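Local coordinates for protein glycosyltransferase (Streptomyces halstedii, PDB 3WAD) that is a glycosyltransferase of the GT-B fold, built from two Rossmann-like domains, each a parallel beta-sheet with helices around it, at residues B[160-165]-B[216-221]; B[139-144]-B[196-201]; B[102-107]-B[181-186]. All coordinates share one frame; numbering follows the deposited sequence.

Interaction 1 (B[160-165]-B[216-221]); sequences MRDHFN and PSEQPA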
loop_
_atom_site.group_PDB
_atom_site.type_symbol
_atom_site.label_atom_id
_atom_site.label_comp_id
_atom_site.label_asym_id
_atom_site.label_seq_id
_atom_site.Cartn_x
_atom_site.Cartn_y
_atom_site.Cartn_z
ATOM N N MET B 160 -18.282 -24.122 -13.801
ATOM C CA MET B 160 -18.635 -25.489 -13.526
ATOM C C MET B 160 -19.867 -25.528 -12.586
ATOM O O MET B 160 -20.666 -26.471 -12.630
ATOM C CB MET B 160 -17.466 -26.226 -12.811
ATOM C CG MET B 160 -16.143 -26.218 -13.598
ATOM S SD MET B 160 -16.126 -27.621 -14.714
ATOM C CE MET B 160 -15.123 -28.718 -13.731
ATOM N N ARG B 161 -19.940 -24.587 -11.641
ATOM C CA ARG B 161 -21.027 -24.677 -10.653
ATOM C C ARG B 161 -22.415 -24.454 -11.325
ATOM O O ARG B 161 -23.409 -25.093 -10.963
ATOM C CB ARG B 161 -20.848 -23.660 -9.527
ATOM C CG ARG B 161 -22.009 -23.736 -8.538
ATOM C CD ARG B 161 -21.949 -25.056 -7.836
ATOM N NE ARG B 161 -22.758 -25.079 -6.613
ATOM C CZ ARG B 161 -23.028 -26.165 -5.898
ATOM N NH1 ARG B 161 -22.455 -27.336 -6.205
ATOM N NH2 ARG B 161 -23.803 -26.072 -4.786
ATOM N N ASP B 162 -22.442 -23.536 -12.266
ATOM C CA ASP B 162 -23.680 -23.279 -13.033
ATOM C C ASP B 162 -24.129 -24.517 -13.780
ATOM O O ASP B 162 -25.322 -24.892 -13.664
ATOM C CB ASP B 162 -23.510 -22.113 -13.957
ATOM C CG ASP B 162 -23.516 -20.822 -13.224
ATOM O OD1 ASP B 162 -23.906 -20.763 -11.999
ATOM O OD2 ASP B 162 -23.077 -19.853 -13.854
ATOM N N HIS B 163 -23.195 -25.157 -14.486
ATOM C CA HIS B 163 -23.479 -26.391 -15.205
ATOM C C HIS B 163 -24.007 -27.405 -14.215
ATOM O O HIS B 163 -25.040 -28.019 -14.484
ATOM C CB HIS B 163 -22.239 -27.029 -15.842
ATOM C CG HIS B 163 -21.808 -26.431 -17.141
ATOM N ND1 HIS B 163 -22.491 -26.624 -18.324
ATOM C CD2 HIS B 163 -20.706 -25.708 -17.465
ATOM C CE1 HIS B 163 -21.876 -25.984 -19.301
ATOM N NE2 HIS B 163 -20.781 -25.431 -18.809
ATOM N N PHE B 164 -23.277 -27.615 -13.115
ATOM C CA PHE B 164 -23.676 -28.576 -12.111
ATOM C C PHE B 164 -25.068 -28.330 -11.553
ATOM O O PHE B 164 -25.835 -29.299 -11.308
ATOM C CB PHE B 164 -22.705 -28.607 -10.931
ATOM C CG PHE B 164 -22.957 -29.711 -9.971
ATOM C CD1 PHE B 164 -22.604 -31.007 -10.297
ATOM C CD2 PHE B 164 -23.511 -29.467 -8.736
ATOM C CE1 PHE B 164 -22.747 -32.056 -9.403
ATOM C CE2 PHE B 164 -23.705 -30.516 -7.815
ATOM C CZ PHE B 164 -23.326 -31.806 -8.150
ATOM N N ASN B 165 -25.395 -27.047 -11.328
ATOM C CA ASN B 165 -26.695 -26.776 -10.701
ATOM C C ASN B 165 -27.832 -26.972 -11.737
ATOM O O ASN B 165 -28.887 -27.426 -11.357
ATOM C CB ASN B 165 -26.810 -25.365 -10.085
ATOM C CG ASN B 165 -25.918 -25.145 -8.873
ATOM O OD1 ASN B 165 -25.570 -26.062 -8.148
ATOM N ND2 ASN B 165 -25.531 -23.889 -8.668
ATOM N N PRO B 216 -19.718 -16.513 -19.651
ATOM C CA PRO B 216 -21.105 -16.157 -19.239
ATOM C C PRO B 216 -21.383 -16.716 -17.851
ATOM O O PRO B 216 -20.892 -17.792 -17.493
ATOM C CB PRO B 216 -22.012 -16.843 -20.299
ATOM C CG PRO B 216 -21.151 -17.878 -20.983
ATOM C CD PRO B 216 -19.696 -17.321 -20.898
ATOM N N SER B 217 -22.086 -15.953 -17.037
ATOM C CA SER B 217 -22.415 -16.392 -15.693
ATOM C C SER B 217 -23.945 -16.285 -15.503
ATOM O O SER B 217 -24.567 -15.426 -16.036
ATOM C CB SER B 217 -21.675 -15.521 -14.661
ATOM O OG SER B 217 -21.936 -15.952 -13.328
ATOM N N GLU B 218 -24.542 -17.194 -14.771
ATOM C CA GLU B 218 -25.934 -17.080 -14.409
ATOM C C GLU B 218 -26.047 -16.108 -13.236
ATOM O O GLU B 218 -27.128 -15.869 -12.717
ATOM C CB GLU B 218 -26.480 -18.454 -14.023
ATOM C CG GLU B 218 -26.813 -19.355 -15.243
ATOM C CD GLU B 218 -27.455 -20.672 -14.813
ATOM O OE1 GLU B 218 -28.464 -20.618 -14.067
ATOM O OE2 GLU B 218 -26.964 -21.765 -15.219
ATOM N N GLN B 219 -24.918 -15.557 -12.795
ATOM C CA GLN B 219 -24.932 -14.544 -11.749
ATOM C C GLN B 219 -24.216 -13.241 -12.173
ATOM O O GLN B 219 -23.396 -13.216 -13.111
ATOM C CB GLN B 219 -24.412 -15.129 -10.429
ATOM C CG GLN B 219 -25.395 -16.143 -9.775
ATOM C CD GLN B 219 -25.232 -17.597 -10.255
ATOM O OE1 GLN B 219 -24.116 -18.067 -10.533
ATOM N NE2 GLN B 219 -26.356 -18.319 -10.342
ATOM N N PRO B 220 -24.587 -12.126 -11.541
ATOM C CA PRO B 220 -23.890 -10.935 -11.980
ATOM C C PRO B 220 -22.526 -10.861 -11.231
ATOM O O PRO B 220 -22.316 -11.550 -10.206
ATOM C CB PRO B 220 -24.863 -9.806 -11.602
ATOM C CG PRO B 220 -26.068 -10.481 -10.941
ATOM C CD PRO B 220 -25.598 -11.831 -10.514
ATOM N N ALA B 221 -21.594 -10.102 -11.791
ATOM C CA ALA B 221 -20.211 -9.989 -11.296
ATOM C C ALA B 221 -19.937 -8.535 -11.415
ATOM O O ALA B 221 -20.266 -7.949 -12.448
ATOM C CB ALA B 221 -19.216 -10.719 -12.221
HETATM O O HOH W 1 -20.746 -18.271 -13.099
HETATM O O HOH W 2 -27.363 -23.256 -13.019
HETATM O O HOH W 3 -22.123 -20.239 -16.283
#
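Asp162 OD2 takes three donors where helix 156-168 faces the loop leading to strand 221-222, an edge strand, within this chain, of the parallel sheet in the N-terminal Rossmann-like domain of this GT-B glycosyltransferase. The backbone N-H of Glu218 reaches Asp162 OD2 at 3.2 Å and nearly straight (173°), but from above the carboxylate plane, 45° out of it. Water 1 donates to Asp162 OD2 over 2.9 Å, and water 3 does so over 2.6 Å. With CG beside its backbone N and anti to the carbonyl carbon, Asp162 projects from the helix into the bend of the loop. Both waters also lean on that loop: water 1 lies 2.6 Å from Ser217 OG, and water 3 donates to the carbonyl oxygen of Pro216. One carboxylate oxygen of the helix thus binds three consecutive loop residues, one directly and two through water.

The two acidic side chains run antiparallel past one another, with Glu218 OE2 4.5 Å from Asp162 OD2. Such like charges should disfavour each other, which the waters probably ease. Water 2 helps here, donating 2.7 Å to Glu218 OE2 and also to the carbonyl oxygen of Asp162. Two residues on, and on the far flank of the helix, Phe164 stacks on Trp89 of helix 89-106, so the helix is held on that flank too. The loop is braced by an ST turn, in which Gln219 N donates to Ser217 OG over 3.1 Å.

Interaction 2 (B[139-144]-B[196-201]); sequences AAEAVG and TESLVT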
loop_
_atom_site.group_PDB
_atom_site.type_symbol
_atom_site.label_atom_id
_atom_site.label_comp_id
_atom_site.label_asym_id
_atom_site.label_seq_id
_atom_site.Cartn_x
_atom_site.Cartn_y
_atom_site.Cartn_z
ATOM N N ALA B 139 -16.888 -17.305 7.953
ATOM C CA ALA B 139 -16.715 -16.224 8.914
ATOM C C ALA B 139 -17.790 -15.128 8.711
ATOM O O ALA B 139 -18.389 -14.677 9.713
ATOM C CB ALA B 139 -15.319 -15.632 8.826
ATOM N N ALA B 140 -18.062 -14.738 7.457
ATOM C CA ALA B 140 -18.988 -13.655 7.124
ATOM C C ALA B 140 -20.412 -13.907 7.568
ATOM O O ALA B 140 -21.125 -12.947 7.916
ATOM C CB ALA B 140 -19.030 -13.368 5.629
ATOM N N GLU B 141 -20.807 -15.167 7.474
ATOM C CA GLU B 141 -22.158 -15.589 7.724
ATOM C C GLU B 141 -22.391 -15.844 9.216
ATOM O O GLU B 141 -23.511 -16.013 9.653
ATOM C CB GLU B 141 -22.427 -16.884 6.954
ATOM C CG GLU B 141 -22.415 -16.607 5.453
ATOM C CD GLU B 141 -23.767 -16.318 4.877
ATOM O OE1 GLU B 141 -23.857 -16.162 3.618
ATOM O OE2 GLU B 141 -24.736 -16.272 5.690
ATOM N N ALA B 142 -21.318 -15.928 9.987
ATOM C CA ALA B 142 -21.462 -16.024 11.408
ATOM C C ALA B 142 -21.921 -14.659 11.929
ATOM O O ALA B 142 -22.373 -14.551 13.036
ATOM C CB ALA B 142 -20.162 -16.500 12.003
ATOM N N VAL B 143 -21.932 -13.638 11.099
ATOM C CA VAL B 143 -22.175 -12.284 11.570
ATOM C C VAL B 143 -23.047 -11.454 10.570
ATOM O O VAL B 143 -23.008 -10.158 10.577
ATOM C CB VAL B 143 -20.802 -11.534 12.004
ATOM C CG1 VAL B 143 -19.940 -12.392 13.005
ATOM C CG2 VAL B 143 -19.947 -11.086 10.832
ATOM N N GLY B 144 -23.740 -12.178 9.664
ATOM C CA GLY B 144 -24.563 -11.542 8.620
ATOM C C GLY B 144 -23.834 -10.394 7.958
ATOM O O GLY B 144 -24.443 -9.317 7.576
ATOM N N THR B 196 -25.908 -22.294 2.477
ATOM C CA THR B 196 -26.694 -21.640 1.442
ATOM C C THR B 196 -25.811 -21.670 0.209
ATOM O O THR B 196 -24.576 -21.806 0.340
ATOM C CB THR B 196 -26.893 -20.150 1.736
ATOM O OG1 THR B 196 -25.638 -19.565 2.186
ATOM C CG2 THR B 196 -27.977 -19.926 2.803
ATOM N N GLU B 197 -26.401 -21.415 -0.954
ATOM C CA GLU B 197 -25.656 -21.372 -2.191
ATOM C C GLU B 197 -24.683 -20.169 -2.193
ATOM O O GLU B 197 -23.659 -20.150 -2.856
ATOM C CB GLU B 197 -26.599 -21.365 -3.396
ATOM C CG GLU B 197 -25.914 -21.348 -4.787
ATOM C CD GLU B 197 -25.055 -22.615 -5.128
ATOM O OE1 GLU B 197 -25.182 -23.647 -4.443
ATOM O OE2 GLU B 197 -24.248 -22.580 -6.108
ATOM N N SER B 198 -25.008 -19.166 -1.406
ATOM C CA SER B 198 -24.174 -18.003 -1.354
ATOM C C SER B 198 -22.830 -18.341 -0.668
ATOM O O SER B 198 -21.868 -17.615 -0.831
ATOM C CB SER B 198 -24.936 -16.890 -0.642
ATOM O OG SER B 198 -24.994 -17.294 0.702
ATOM N N LEU B 199 -22.725 -19.479 0.025
ATOM C CA LEU B 199 -21.423 -19.919 0.599
ATOM C C LEU B 199 -20.453 -20.358 -0.515
ATOM O O LEU B 199 -19.224 -20.347 -0.343
ATOM C CB LEU B 199 -21.582 -21.110 1.584
ATOM C CG LEU B 199 -22.336 -20.732 2.883
ATOM C CD1 LEU B 199 -22.404 -21.937 3.723
ATOM C CD2 LEU B 199 -21.617 -19.577 3.647
ATOM N N VAL B 200 -21.033 -20.759 -1.641
ATOM C CA VAL B 200 -20.237 -21.258 -2.742
ATOM C C VAL B 200 -19.682 -20.150 -3.570
ATOM O O VAL B 200 -18.493 -20.183 -3.957
ATOM C CB VAL B 200 -21.065 -22.203 -3.683
ATOM C CG1 VAL B 200 -20.224 -22.485 -4.917
ATOM C CG2 VAL B 200 -21.411 -23.527 -2.932
ATOM N N THR B 201 -20.533 -19.155 -3.872
ATOM C CA THR B 201 -20.109 -18.129 -4.792
ATOM C C THR B 201 -20.117 -16.672 -4.327
ATOM O O THR B 201 -19.726 -15.778 -5.122
ATOM C CB THR B 201 -20.874 -18.261 -6.091
ATOM O OG1 THR B 201 -22.259 -18.324 -5.774
ATOM C CG2 THR B 201 -20.396 -19.596 -6.923
#
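Glu141 meets Ser198 and Leu199 across a small contact in the N-terminal Rossmann-like domain. Its helix, 135-141, is the crossover helix of a beta-alpha-beta unit joining strands 126-130 and 147-150, and the partner is the short helix 198-201 that leads to strand 204-206. From CB, which heads toward the partner segment, the chain turns at chi2 (-93°) rather than running straight out. Glu141 CG comes first against the other side, 3.6 Å from Leu199 CD2, in an apolar touch. Glu141 CD follows along the same methyl at 4.1 Å from Leu199 CD2, the two side chains crossing at a slant. Val193 lies against both Glu141 and Leu199 and continues this apolar patch.

At the tip, Glu141 OE1 approaches Ser198 OG at 3.3 Å, a long, weak bond, and one that is not settled, since the single hydroxyl proton has another acceptor within range. The competitor is probably Thr196 OG1, 2.8 Å from Ser198 OG, and either hydroxyl could be the donor of that shorter bond. The stronger polar partner of Glu141 OE1 is His147 NE2, outside both segments, at the start of the strand that the crossover helix precedes. The serine is therefore a secondary neighbour of the carboxylate. Next to these hydroxyls the backbone closes a turn, Leu199 N donating to Thr196 O over 3.0 Å.

Interaction 3 (B[102-107]-B[181-186]); sequences IYEYMA and ADWLAT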
loop_
_atom_site.group_PDB
_atom_site.type_symbol
_atom_site.label_atom_id
_atom_site.label_comp_id
_atom_site.label_asym_id
_atom_site.label_seq_id
_atom_site.Cartn_x
_atom_site.Cartn_y
_atom_site.Cartn_z
ATOM N N ILE B 102 -9.013 -30.412 -1.264
ATOM C CA ILE B 102 -7.891 -29.520 -1.426
ATOM C C ILE B 102 -8.138 -28.117 -0.792
ATOM O O ILE B 102 -7.235 -27.502 -0.168
ATOM C CB ILE B 102 -7.617 -29.362 -2.916
ATOM C CG1 ILE B 102 -7.130 -30.703 -3.452
ATOM C CG2 ILE B 102 -6.620 -28.203 -3.153
ATOM C CD1 ILE B 102 -7.189 -30.854 -5.007
ATOM N N TYR B 103 -9.351 -27.601 -0.960
ATOM C CA TYR B 103 -9.580 -26.224 -0.536
ATOM C C TYR B 103 -9.731 -26.212 0.974
ATOM O O TYR B 103 -9.347 -25.258 1.617
ATOM C CB TYR B 103 -10.793 -25.602 -1.224
ATOM C CG TYR B 103 -10.577 -25.302 -2.728
ATOM C CD1 TYR B 103 -9.280 -25.178 -3.269
ATOM C CD2 TYR B 103 -11.699 -25.157 -3.613
ATOM C CE1 TYR B 103 -9.082 -24.911 -4.628
ATOM C CE2 TYR B 103 -11.498 -24.898 -5.016
ATOM C CZ TYR B 103 -10.195 -24.751 -5.501
ATOM O OH TYR B 103 -9.973 -24.480 -6.861
ATOM N N GLU B 104 -10.226 -27.319 1.521
ATOM C CA GLU B 104 -10.264 -27.461 2.950
ATOM C C GLU B 104 -8.872 -27.396 3.552
ATOM O O GLU B 104 -8.660 -26.699 4.570
ATOM C CB GLU B 104 -10.962 -28.747 3.387
ATOM C CG GLU B 104 -10.870 -28.925 4.937
ATOM C CD GLU B 104 -11.758 -27.964 5.702
ATOM O OE1 GLU B 104 -12.599 -27.191 5.107
ATOM O OE2 GLU B 104 -11.575 -27.959 6.957
ATOM N N TYR B 105 -7.951 -28.167 2.956
ATOM C CA TYR B 105 -6.535 -28.151 3.322
ATOM C C TYR B 105 -5.951 -26.713 3.323
ATOM O O TYR B 105 -5.155 -26.372 4.183
ATOM C CB TYR B 105 -5.763 -28.995 2.293
ATOM C CG TYR B 105 -4.314 -29.138 2.611
ATOM C CD1 TYR B 105 -3.840 -30.266 3.304
ATOM C CD2 TYR B 105 -3.411 -28.173 2.197
ATOM C CE1 TYR B 105 -2.473 -30.411 3.588
ATOM C CE2 TYR B 105 -2.048 -28.287 2.499
ATOM C CZ TYR B 105 -1.604 -29.402 3.188
ATOM O OH TYR B 105 -0.288 -29.531 3.422
ATOM N N MET B 106 -6.325 -25.923 2.328
ATOM C CA MET B 106 -5.851 -24.557 2.127
ATOM C C MET B 106 -6.470 -23.514 3.073
ATOM O O MET B 106 -5.920 -22.399 3.160
ATOM C CB MET B 106 -6.103 -24.099 0.666
ATOM C CG MET B 106 -5.098 -24.712 -0.264
ATOM S SD MET B 106 -5.740 -24.760 -1.949
ATOM C CE MET B 106 -6.055 -23.023 -2.269
ATOM N N ALA B 107 -7.611 -23.834 3.707
ATOM C CA ALA B 107 -8.255 -22.972 4.730
ATOM C C ALA B 107 -8.947 -23.872 5.761
ATOM O O ALA B 107 -10.176 -24.096 5.726
ATOM C CB ALA B 107 -9.238 -21.931 4.096
ATOM N N ALA B 181 -22.178 -29.053 -0.868
ATOM C CA ALA B 181 -23.137 -28.800 0.180
ATOM C C ALA B 181 -22.714 -29.607 1.355
ATOM O O ALA B 181 -22.838 -29.163 2.486
ATOM C CB ALA B 181 -24.589 -29.228 -0.269
ATOM N N ASP B 182 -22.247 -30.819 1.124
ATOM C CA ASP B 182 -21.823 -31.632 2.239
ATOM C C ASP B 182 -20.574 -30.965 2.869
ATOM O O ASP B 182 -20.476 -30.839 4.086
ATOM C CB ASP B 182 -21.497 -33.025 1.796
ATOM C CG ASP B 182 -22.743 -33.823 1.363
ATOM O OD1 ASP B 182 -23.841 -33.237 1.339
ATOM O OD2 ASP B 182 -22.591 -35.019 1.010
ATOM N N TRP B 183 -19.631 -30.547 2.025
ATOM C CA TRP B 183 -18.402 -29.886 2.527
ATOM C C TRP B 183 -18.681 -28.655 3.344
ATOM O O TRP B 183 -18.261 -28.598 4.469
ATOM C CB TRP B 183 -17.458 -29.556 1.394
ATOM C CG TRP B 183 -16.296 -28.700 1.810
ATOM C CD1 TRP B 183 -15.446 -28.842 2.935
ATOM C CD2 TRP B 183 -15.761 -27.641 1.037
ATOM N NE1 TRP B 183 -14.478 -27.848 2.894
ATOM C CE2 TRP B 183 -14.646 -27.118 1.742
ATOM C CE3 TRP B 183 -16.132 -27.063 -0.177
ATOM C CZ2 TRP B 183 -13.934 -26.021 1.271
ATOM C CZ3 TRP B 183 -15.409 -26.002 -0.657
ATOM C CH2 TRP B 183 -14.291 -25.512 0.050
ATOM N N LEU B 184 -19.423 -27.709 2.773
ATOM C CA LEU B 184 -19.620 -26.401 3.365
ATOM C C LEU B 184 -20.643 -26.373 4.510
ATOM O O LEU B 184 -20.499 -25.540 5.419
ATOM C CB LEU B 184 -19.965 -25.337 2.322
ATOM C CG LEU B 184 -18.855 -25.009 1.312
ATOM C CD1 LEU B 184 -19.373 -24.088 0.211
ATOM C CD2 LEU B 184 -17.635 -24.333 2.010
ATOM N N ALA B 185 -21.625 -27.272 4.505
ATOM C CA ALA B 185 -22.480 -27.452 5.687
ATOM C C ALA B 185 -21.612 -27.919 6.870
ATOM O O ALA B 185 -21.703 -27.390 8.014
ATOM C CB ALA B 185 -23.589 -28.464 5.405
ATOM N N THR B 186 -20.784 -28.928 6.595
ATOM C CA THR B 186 -19.787 -29.430 7.549
ATOM C C THR B 186 -18.812 -28.344 8.072
ATOM O O THR B 186 -18.564 -28.252 9.283
ATOM C CB THR B 186 -18.931 -30.525 6.915
ATOM O OG1 THR B 186 -19.764 -31.651 6.679
ATOM C CG2 THR B 186 -17.825 -31.045 7.878
#
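Glu104 and Trp183 cross with the carboxylate almost perpendicular to the indole, their planes 89° apart. They join two helices, 89-106 and 179-188, in the helical layer of the N-terminal Rossmann-like domain of this GT-B protein. With CG anti to the backbone N (chi1 171°), the indole reaches across to helix 89-106, and Trp183 NE1 donates to Glu104 OE1 at 3.0 Å in a nearly straight bond. The oxygen sits close to the ring plane, at the indole edge, while the N-H reaches it on the anti side and well out of the carboxylate plane. Glu104 arrives there by a bend at chi2 (72°) that brings OE1 round to the indole N-H; Glu104 CB itself lies 3.7 Å from Trp183 NE1.

The same oxygen OE1 forms a salt bridge with Lys187, on the next turn of the Trp183 helix. Lysine and indole thus share one acceptor, and the positive charge would probably favour the ionised carboxylate.

Farther along the indole, the six-membered ring leans on the other helix. Trp183 CH2 lies 3.7 Å from Tyr103 CB, obliquely placed, and Trp183 CZ2 is 3.9 Å from the backbone N of Glu104. The tyrosine ring itself turns away toward Trp157, meeting it edge-to-face. On the indole's own helix, Leu184 CD2 packs over one face, offset toward the rim, and Tyr134 meets the indole at a slant. One turn on, Thr186 OG1 donates to Asp182 O at 2.8 Å, from the face of that carbonyl opposite to Thr186 N.

Overall arrangement
From the N terminus the first halves come in the order 102-107, 139-144 and 160-165, and the second halves follow in the same order: 181-186 closes interaction 3, 196-201 closes interaction 2 and 216-221 closes interaction 1. Every pair of loops therefore crosses and none nests. Interactions 1 and 2 touch through a salt bridge from Arg161 NH2 to Glu197 OE1. Interactions 2 and 3, centres about 13 Å apart, meet where Leu184 packs on Leu199 and Val200. Interactions 1 and 3 do not touch, their nearest atoms about 5 Å apart. Together they tie helices 89-106, 135-141, 156-168, 179-188 and 198-201 together, and the loop before strand 221-222 to one of them.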